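Local coordinates for enoyl-[acyl-carrier-protein] reductase [FMN] (Thermotoga maritima, PDB 5GVJ) that probably reduces enoyl-acyl-carrier-protein intermediates with NADH, using FMN as cofactor, in bacterial fatty acid synthesis, at residues A135-G140 / I168-I173. The protein carries 1 engineered substitution. Sequence-based numbering, arbitrary orientation.
Sequences AVIAEG and IAAGGI
Ile168 N opens the pairing by donating its hydrogen to Val136 O at 2.7 Å, joining two neighbouring parallel strands of the TIM barrel; the helix 152-162 lies between them in sequence, making a beta-alpha-beta crossover. Ile168 O then accepts a hydrogen bond from Ala138 N, 2.7 Å away, and also receives a CA-H...O contact from Ile137. On the face shared with Ile137, the branched CB of Ile168 meets CG1 of Ile137 at 3.9 Å, the two side chains crossing at a slant. Ala169 turns to the other face together with Ala138, where Val156 and Leu155 of helix 152-162 pack against them respectively.

At the next residue the ladder continues, Ala170 N donating to Ala138 O at 3.0 Å. The methyl CB of Ala170 returns to the face of Ile137 and touches Ile137 CG2 at 3.6 Å; with chi1 at -66°, Ile137 has this branch anti to the backbone N while CG1 serves Ile168. Both Ile137 and Ala170 also touch Gln191 on the adjoining strand 189-191, one of the residues that bind FMN. The last rung is Gly140 N donating to Ala170 O at 2.8 Å, an oxygen that Glu139 CA also approaches at 3.3 Å. Glu139, the bridge partner of Ala170 at the end of strand 136-139, belongs to the FMN site, its side chain extended beyond CG.

Beyond the strand, Gly171 takes a positive phi of 103°, and its CA passes 4.2 Å from Gly140 O. The peptide leaving this residue is held from helix 152-162, where Thr152 OG1 hydrogen-bonds to Gly171 O. Gly172 is again part of the FMN site, although FMN is not modelled in this chain. Further on, the side chain of Ile173 packs against Phe153 of the second subunit.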
ATOM      1  N   ALA A 135      15.680 -13.401   7.462  1.00 17.72           N
ATOM      2  CA  ALA A 135      14.499 -12.917   6.762  1.00 17.17           C
ATOM      3  C   ALA A 135      14.454 -11.422   7.008  1.00 14.70           C
ATOM      4  O   ALA A 135      15.240 -10.894   7.791  1.00 15.89           O
ATOM      5  CB  ALA A 135      13.219 -13.609   7.257  1.00 15.94           C
ATOM      6  N   VAL A 136      13.536 -10.733   6.332  1.00 14.82           N
ATOM      7  CA  VAL A 136      13.374  -9.300   6.548  1.00 11.45           C
ATOM      8  C   VAL A 136      11.901  -8.975   6.624  1.00 14.08           C
ATOM      9  O   VAL A 136      11.073  -9.597   5.948  1.00 15.87           O
ATOM     10  CB  VAL A 136      14.049  -8.440   5.456  1.00 13.81           C
ATOM     11  CG1 VAL A 136      15.534  -8.688   5.442  1.00 17.91           C
ATOM     12  CG2 VAL A 136      13.429  -8.719   4.099  1.00 15.82           C
ATOM     13  N   ILE A 137      11.580  -8.012   7.471  1.00 13.59           N
ATOM     14  CA  ILE A 137      10.252  -7.435   7.546  1.00 14.77           C
ATOM     15  C   ILE A 137      10.288  -6.168   6.708  1.00 17.91           C
ATOM     16  O   ILE A 137      11.100  -5.267   6.962  1.00 17.42           O
ATOM     17  CB  ILE A 137       9.844  -7.143   8.998  1.00 16.82           C
ATOM     18  CG1 ILE A 137       9.703  -8.450   9.802  1.00 14.22           C
ATOM     19  CG2 ILE A 137       8.518  -6.378   9.034  1.00 13.70           C
ATOM     20  CD1 ILE A 137       9.892  -8.280  11.309  1.00 18.68           C
ATOM     21  N   ALA A 138       9.453  -6.117   5.677  1.00 12.37           N
ATOM     22  CA  ALA A 138       9.334  -4.936   4.838  1.00 15.04           C
ATOM     23  C   ALA A 138       8.133  -4.173   5.368  1.00 15.96           C
ATOM     24  O   ALA A 138       6.998  -4.628   5.234  1.00 15.57           O
ATOM     25  CB  ALA A 138       9.166  -5.322   3.370  1.00 13.61           C
ATOM     26  N   GLU A 139       8.380  -3.044   6.009  1.00 15.94           N
ATOM     27  CA  GLU A 139       7.326  -2.338   6.729  1.00 15.99           C
ATOM     28  C   GLU A 139       6.925  -1.087   5.961  1.00 16.09           C
ATOM     29  O   GLU A 139       7.693  -0.121   5.901  1.00 16.65           O
ATOM     30  CB  GLU A 139       7.785  -1.984   8.142  1.00 16.14           C
ATOM     31  CG  GLU A 139       6.730  -1.233   8.929  1.00 17.63           C
ATOM     32  CD  GLU A 139       7.151  -1.003  10.366  1.00 26.04           C
ATOM     33  OE1 GLU A 139       7.824   0.008  10.645  1.00 28.69           O
ATOM     34  OE2 GLU A 139       6.817  -1.852  11.206  1.00 31.84           O
ATOM     35  N   GLY A 140       5.717  -1.096   5.396  1.00 17.39           N
ATOM     36  CA  GLY A 140       5.215   0.072   4.699  1.00 15.18           C
ATOM     37  C   GLY A 140       4.801   1.183   5.647  1.00 17.37           C
ATOM     38  O   GLY A 140       4.477   0.968   6.823  1.00 15.17           O
ATOM     39  N   ILE A 168       8.774 -10.640   5.064  1.00 13.27           N
ATOM     40  CA  ILE A 168       7.565 -10.554   5.869  1.00 16.50           C
ATOM     41  C   ILE A 168       6.991  -9.158   5.674  1.00 15.82           C
ATOM     42  O   ILE A 168       7.710  -8.161   5.816  1.00 15.74           O
ATOM     43  CB  ILE A 168       7.861 -10.850   7.351  1.00 12.45           C
ATOM     44  CG1 ILE A 168       8.532 -12.224   7.476  1.00 13.05           C
ATOM     45  CG2 ILE A 168       6.590 -10.793   8.182  1.00 13.01           C
ATOM     46  CD1 ILE A 168       9.016 -12.565   8.883  1.00 12.46           C
ATOM     47  N   ALA A 169       5.713  -9.086   5.304  1.00 14.39           N
ATOM     48  CA  ALA A 169       5.067  -7.808   5.026  1.00 16.27           C
ATOM     49  C   ALA A 169       4.462  -7.251   6.307  1.00 14.14           C
ATOM     50  O   ALA A 169       3.814  -7.986   7.053  1.00 16.45           O
ATOM     51  CB  ALA A 169       3.979  -7.975   3.971  1.00 12.79           C
ATOM     52  N   ALA A 170       4.683  -5.955   6.559  1.00 13.58           N
ATOM     53  CA  ALA A 170       4.104  -5.264   7.705  1.00 15.78           C
ATOM     54  C   ALA A 170       3.566  -3.909   7.265  1.00 18.35           C
ATOM     55  O   ALA A 170       4.166  -3.243   6.419  1.00 15.43           O
ATOM     56  CB  ALA A 170       5.127  -5.065   8.827  1.00 14.52           C
ATOM     57  N   GLY A 171       2.454  -3.496   7.869  1.00 18.02           N
ATOM     58  CA  GLY A 171       1.839  -2.224   7.570  1.00 15.24           C
ATOM     59  C   GLY A 171       0.618  -2.395   6.695  1.00 17.86           C
ATOM     60  O   GLY A 171       0.737  -2.814   5.537  1.00 15.31           O
ATOM     61  N   GLY A 172      -0.559  -2.079   7.242  1.00 15.05           N
ATOM     62  CA  GLY A 172      -1.807  -2.148   6.509  1.00 13.63           C
ATOM     63  C   GLY A 172      -2.477  -3.502   6.490  1.00 16.34           C
ATOM     64  O   GLY A 172      -3.482  -3.669   5.795  1.00 15.57           O
ATOM     65  N   ILE A 173      -1.969  -4.480   7.233  1.00 13.38           N
ATOM     66  CA  ILE A 173      -2.471  -5.841   7.152  1.00 13.59           C
ATOM     67  C   ILE A 173      -3.256  -6.134   8.417  1.00 15.48           C
ATOM     68  O   ILE A 173      -2.695  -6.127   9.517  1.00 16.34           O
ATOM     69  CB  ILE A 173      -1.331  -6.849   6.960  1.00 16.45           C
ATOM     70  CG1 ILE A 173      -0.489  -6.444   5.746  1.00 15.76           C
ATOM     71  CG2 ILE A 173      -1.913  -8.238   6.760  1.00 18.22           C
ATOM     72  CD1 ILE A 173       0.892  -7.016   5.751  1.00 17.01           C
TER